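Local coordinates for protein CRISPR-associated endoribonuclease Cas6 1 (Methanocaldococcus jannaschii DSM 2661, PDB 5YI6) that probably cuts long CRISPR transcripts into CRISPR RNAs, acting as an endoribonuclease in the adaptive immune defence of the archaeon, at residues Y25-A28 with S29-N33; M194-K197 with N198-C202. All coordinates share one frame; numbering follows the deposited sequence.

Contact 1. Residues Y25-A28 with S29-N33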
loop_
_atom_site.group_PDB
_atom_site.type_symbol
_atom_site.label_atom_id
_atom_site.label_comp_id
_atom_site.label_asym_id
_atom_site.label_seq_id
_atom_site.Cartn_x
_atom_site.Cartn_y
_atom_site.Cartn_z
ATOM N N TYR A 25 7.231 -8.666 -1.638
ATOM C CA TYR A 25 7.263 -9.526 -0.448
ATOM C C TYR A 25 8.397 -9.133 0.506
ATOM O O TYR A 25 8.211 -9.065 1.749
ATOM C CB TYR A 25 7.397 -10.966 -0.918
ATOM C CG TYR A 25 7.561 -11.991 0.172
ATOM C CD1 TYR A 25 6.474 -12.393 0.924
ATOM C CD2 TYR A 25 8.799 -12.578 0.421
ATOM C CE1 TYR A 25 6.610 -13.349 1.913
ATOM C CE2 TYR A 25 8.943 -13.545 1.403
ATOM C CZ TYR A 25 7.839 -13.917 2.152
ATOM O OH TYR A 25 7.940 -14.883 3.136
ATOM N N TYR A 26 9.581 -8.845 -0.057
ATOM C CA TYR A 26 10.735 -8.437 0.752
ATOM C C TYR A 26 10.590 -7.027 1.284
ATOM O O TYR A 26 11.055 -6.728 2.398
ATOM C CB TYR A 26 12.017 -8.562 -0.081
ATOM C CG TYR A 26 12.116 -9.969 -0.588
ATOM C CD1 TYR A 26 12.580 -10.977 0.238
ATOM C CD2 TYR A 26 11.705 -10.303 -1.880
ATOM C CE1 TYR A 26 12.649 -12.288 -0.204
ATOM C CE2 TYR A 26 11.775 -11.625 -2.334
ATOM C CZ TYR A 26 12.251 -12.601 -1.486
ATOM O OH TYR A 26 12.322 -13.904 -1.910
ATOM N N LEU A 27 9.952 -6.152 0.504
ATOM C CA LEU A 27 9.657 -4.808 0.977
ATOM C C LEU A 27 8.732 -4.863 2.189
ATOM O O LEU A 27 8.980 -4.218 3.212
ATOM C CB LEU A 27 9.006 -4.011 -0.173
ATOM C CG LEU A 27 8.389 -2.662 0.204
ATOM C CD1 LEU A 27 9.486 -1.647 0.708
ATOM C CD2 LEU A 27 7.638 -2.066 -1.005
ATOM N N ALA A 28 7.670 -5.667 2.089
ATOM C CA ALA A 28 6.706 -5.789 3.183
ATOM C C ALA A 28 7.390 -6.293 4.429
ATOM O O ALA A 28 7.141 -5.786 5.526
ATOM C CB ALA A 28 5.567 -6.769 2.799
ATOM N N SER A 29 8.248 -7.317 4.279
ATOM C CA SER A 29 9.025 -7.805 5.420
ATOM C C SER A 29 9.910 -6.699 6.009
ATOM O O SER A 29 10.017 -6.556 7.232
ATOM C CB SER A 29 9.885 -9.004 4.976
ATOM O OG SER A 29 10.737 -9.422 6.017
ATOM N N ALA A 30 10.563 -5.911 5.158
ATOM C CA ALA A 30 11.442 -4.851 5.667
ATOM C C ALA A 30 10.656 -3.805 6.450
ATOM O O ALA A 30 11.097 -3.340 7.510
ATOM C CB ALA A 30 12.188 -4.185 4.504
ATOM N N ILE A 31 9.484 -3.430 5.941
ATOM C CA ILE A 31 8.678 -2.418 6.634
ATOM C C ILE A 31 8.200 -2.966 7.973
ATOM O O ILE A 31 8.270 -2.283 9.011
ATOM C CB ILE A 31 7.503 -1.967 5.746
ATOM C CG1 ILE A 31 8.014 -1.164 4.519
ATOM C CG2 ILE A 31 6.462 -1.183 6.578
ATOM C CD1 ILE A 31 8.800 0.092 4.890
ATOM N N TYR A 32 7.677 -4.204 7.959
ATOM C CA TYR A 32 7.279 -4.840 9.217
ATOM C C TYR A 32 8.434 -4.829 10.223
ATOM O O TYR A 32 8.257 -4.478 11.400
ATOM C CB TYR A 32 6.809 -6.265 8.936
ATOM C CG TYR A 32 6.386 -6.996 10.202
ATOM C CD1 TYR A 32 5.051 -7.014 10.601
ATOM C CD2 TYR A 32 7.329 -7.618 11.013
ATOM C CE1 TYR A 32 4.653 -7.671 11.795
ATOM C CE2 TYR A 32 6.944 -8.256 12.205
ATOM C CZ TYR A 32 5.608 -8.286 12.570
ATOM O OH TYR A 32 5.244 -8.912 13.748
ATOM N N ASN A 33 9.638 -5.212 9.771
ATOM C CA ASN A 33 10.770 -5.308 10.675
ATOM C C ASN A 33 11.172 -3.956 11.228
ATOM O O ASN A 33 11.582 -3.893 12.392
ATOM C CB ASN A 33 11.970 -6.003 9.983
ATOM C CG ASN A 33 11.682 -7.488 9.692
ATOM O OD1 ASN A 33 10.724 -8.054 10.221
ATOM N ND2 ASN A 33 12.479 -8.099 8.811
#

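Contact 2. Residues M194-K197 with N198-C202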
loop_
_atom_site.group_PDB
_atom_site.type_symbol
_atom_site.label_atom_id
_atom_site.label_comp_id
_atom_site.label_asym_id
_atom_site.label_seq_id
_atom_site.Cartn_x
_atom_site.Cartn_y
_atom_site.Cartn_z
ATOM N N MET A 194 1.138 -12.380 -6.340
ATOM C CA MET A 194 1.895 -11.735 -5.270
ATOM C C MET A 194 2.078 -12.732 -4.147
ATOM O O MET A 194 1.098 -13.326 -3.689
ATOM C CB MET A 194 1.184 -10.474 -4.715
ATOM C CG MET A 194 0.713 -9.467 -5.779
ATOM S SD MET A 194 2.110 -8.561 -6.454
ATOM C CE MET A 194 2.622 -7.480 -5.112
ATOM N N ARG A 195 3.325 -12.916 -3.715
ATOM C CA ARG A 195 3.597 -13.748 -2.553
ATOM C C ARG A 195 3.173 -13.035 -1.272
ATOM O O ARG A 195 3.487 -11.859 -1.075
ATOM C CB ARG A 195 5.086 -14.078 -2.499
ATOM C CG ARG A 195 5.473 -15.088 -1.459
ATOM C CD ARG A 195 6.967 -15.399 -1.578
ATOM N NE ARG A 195 7.379 -16.321 -0.531
ATOM C CZ ARG A 195 8.635 -16.694 -0.313
ATOM N NH1 ARG A 195 9.616 -16.215 -1.071
ATOM N NH2 ARG A 195 8.907 -17.548 0.666
ATOM N N ILE A 196 2.457 -13.736 -0.388
ATOM C CA ILE A 196 2.009 -13.129 0.865
ATOM C C ILE A 196 2.465 -13.894 2.088
ATOM O O ILE A 196 2.395 -13.350 3.196
ATOM C CB ILE A 196 0.491 -12.912 0.907
ATOM C CG1 ILE A 196 -0.252 -14.190 0.494
ATOM C CG2 ILE A 196 0.115 -11.744 0.014
ATOM C CD1 ILE A 196 -1.767 -14.036 0.519
ATOM N N LYS A 197 2.946 -15.112 1.932
ATOM C CA LYS A 197 3.438 -15.926 3.033
ATOM C C LYS A 197 4.512 -16.812 2.437
ATOM O O LYS A 197 4.691 -16.850 1.219
ATOM C CB LYS A 197 2.331 -16.748 3.716
ATOM C CG LYS A 197 1.432 -15.909 4.613
ATOM C CD LYS A 197 2.258 -15.114 5.634
ATOM C CE LYS A 197 1.378 -14.361 6.635
ATOM N NZ LYS A 197 2.168 -13.396 7.460
ATOM N N ASN A 198 5.310 -17.424 3.302
ATOM C CA ASN A 198 6.409 -18.249 2.820
ATOM C C ASN A 198 5.956 -19.130 1.662
ATOM O O ASN A 198 6.736 -19.391 0.740
ATOM C CB ASN A 198 6.986 -19.112 3.945
ATOM C CG ASN A 198 7.392 -18.291 5.153
ATOM O OD1 ASN A 198 6.898 -18.508 6.263
ATOM N ND2 ASN A 198 8.291 -17.331 4.943
ATOM N N ASP A 199 4.703 -19.595 1.677
ATOM C CA ASP A 199 4.283 -20.450 0.584
ATOM C C ASP A 199 2.969 -20.059 -0.076
ATOM O O ASP A 199 2.471 -20.832 -0.901
ATOM C CB ASP A 199 4.144 -21.883 1.090
ATOM C CG ASP A 199 5.366 -22.341 1.832
ATOM O OD1 ASP A 199 6.483 -21.978 1.412
ATOM O OD2 ASP A 199 5.208 -23.046 2.847
ATOM N N ILE A 200 2.371 -18.917 0.246
ATOM C CA ILE A 200 1.064 -18.589 -0.317
ATOM C C ILE A 200 1.210 -17.461 -1.327
ATOM O O ILE A 200 1.768 -16.392 -1.018
ATOM C CB ILE A 200 0.034 -18.240 0.769
ATOM C CG1 ILE A 200 -0.135 -19.434 1.724
ATOM C CG2 ILE A 200 -1.300 -17.912 0.103
ATOM C CD1 ILE A 200 -0.952 -19.129 2.973
ATOM N N TYR A 201 0.694 -17.694 -2.522
ATOM C CA TYR A 201 0.624 -16.672 -3.549
ATOM C C TYR A 201 -0.842 -16.339 -3.804
ATOM O O TYR A 201 -1.700 -17.228 -3.830
ATOM C CB TYR A 201 1.307 -17.142 -4.820
ATOM C CG TYR A 201 2.794 -17.345 -4.618
ATOM C CD1 TYR A 201 3.727 -16.426 -5.104
ATOM C CD2 TYR A 201 3.263 -18.439 -3.874
ATOM C CE1 TYR A 201 5.102 -16.626 -4.893
ATOM C CE2 TYR A 201 4.609 -18.641 -3.656
ATOM C CZ TYR A 201 5.528 -17.736 -4.163
ATOM O OH TYR A 201 6.873 -17.957 -3.932
ATOM N N CYS A 202 -1.133 -15.069 -3.981
ATOM C CA CYS A 202 -2.494 -14.650 -4.244
ATOM C C CYS A 202 -2.548 -13.914 -5.570
ATOM O O CYS A 202 -1.524 -13.535 -6.136
ATOM C CB CYS A 202 -3.018 -13.780 -3.095
ATOM S SG CYS A 202 -2.082 -12.232 -2.878
#

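Contact 1. Residues Y25-A28 with S29-N33
Leu27 turns CG opposite its own backbone N (chi1 169°), while Ile31, one helical turn on, keeps CG1 beside its N and opposite the carbonyl carbon (chi1 -68°). At that spacing, and with these torsions, the two side chains run side by side in the same direction, with Leu27 CD1 4.1 Å from Ile31 CG1. Branched aliphatic groups suit this buried face, where both also touch Phe57 and Leu81 of the neighbouring sheet. Regular i to i+4 backbone bonds hold the turn, among them Ile31 N to Leu27 O at 2.9 Å. Near the start of the helix, Tyr25 sets CD2 3.8 Å above the plane of the Tyr26 ring, over its centre. The small Ala28 offers only a methyl group to its face of the helix; its O takes the N-H of Tyr32 at 3.0 Å, and Tyr32 CB lies 3.5 Å from the same oxygen. The Tyr32 ring then leads outward and stacks with that of His36. This is an alpha helix laid on the antiparallel sheet of a ferredoxin-like Cas6 domain, with the exposed Tyr32, the probable proton acceptor of the active site, on a side turned away from the sheet.

Contact 2. Residues M194-K197 with N198-C202
A classic beta bulge sets two residues, Ile196 and Lys197, opposite the single Ile200, whose carbonyl receives both backbone N-H groups: Ile196 N reaches Ile200 O at 2.8 Å in an almost straight bond (177°), and Lys197 N adds a weak one at 3.4 Å. In return, Ile200 N makes a weak bond to Lys197 O. The bulge lies between the turn and the paired strands of the antiparallel hairpin 182-195/201-213; behind it Met194 and Cys202 form a hydrogen-bonded pair, with Cys202 N 2.8 Å from Met194 O, and Arg195 and Tyr201 a non-hydrogen-bonded one. Arginine suits that last position because its methylenes can cover an aromatic face while the guanidinium reaches the carbonyls of the turn. Its CG sits over one face of the Tyr201 ring, 4.0 Å from the centroid in a CH-pi contact, offset toward the rim. The guanidinium and ring planes are 21° apart. NE donates to Lys197 O at 3.3 Å, in the guanidinium plane but from above the carbonyl plane, giving that oxygen a second donor beside Ile200 N, and NH2 makes a weak bond to Asn198 O. On the face holding Met194 and Cys202, apolar groups gather: Ile196 puts CG1 between its N and carbonyl carbon (chi1 49°), and the extended chain beyond brings CD1 to 3.8 Å from Cys202 CB, while Ile196 CG2 lies 3.7 Å from Cys202 SG. Phe234 touches both Met194 and Ile196 from a neighbouring loop.

The helix of contact 1 lies in the N-terminal Cas6 region and the hairpin turn of contact 2 in the C-terminal one; their centres lie 13 Å apart, yet they touch. Arg195 meets the ring of Tyr25 in a cation-pi interaction, with Arg195 CZ 3.6 Å from Tyr25 CE2, so the first turn of the helix abuts the hairpin end. Tyr25 OH also packs 3.1 Å from Asn198 ND2, though Asn198 is poorly ordered. Further along the helix, the side chain of Tyr32 is about 7 Å from that of Lys53, the probable transition-state stabilizer. The side chain of Lys197 is about 8 Å from each of these two, which places the turn beside the presumed active site.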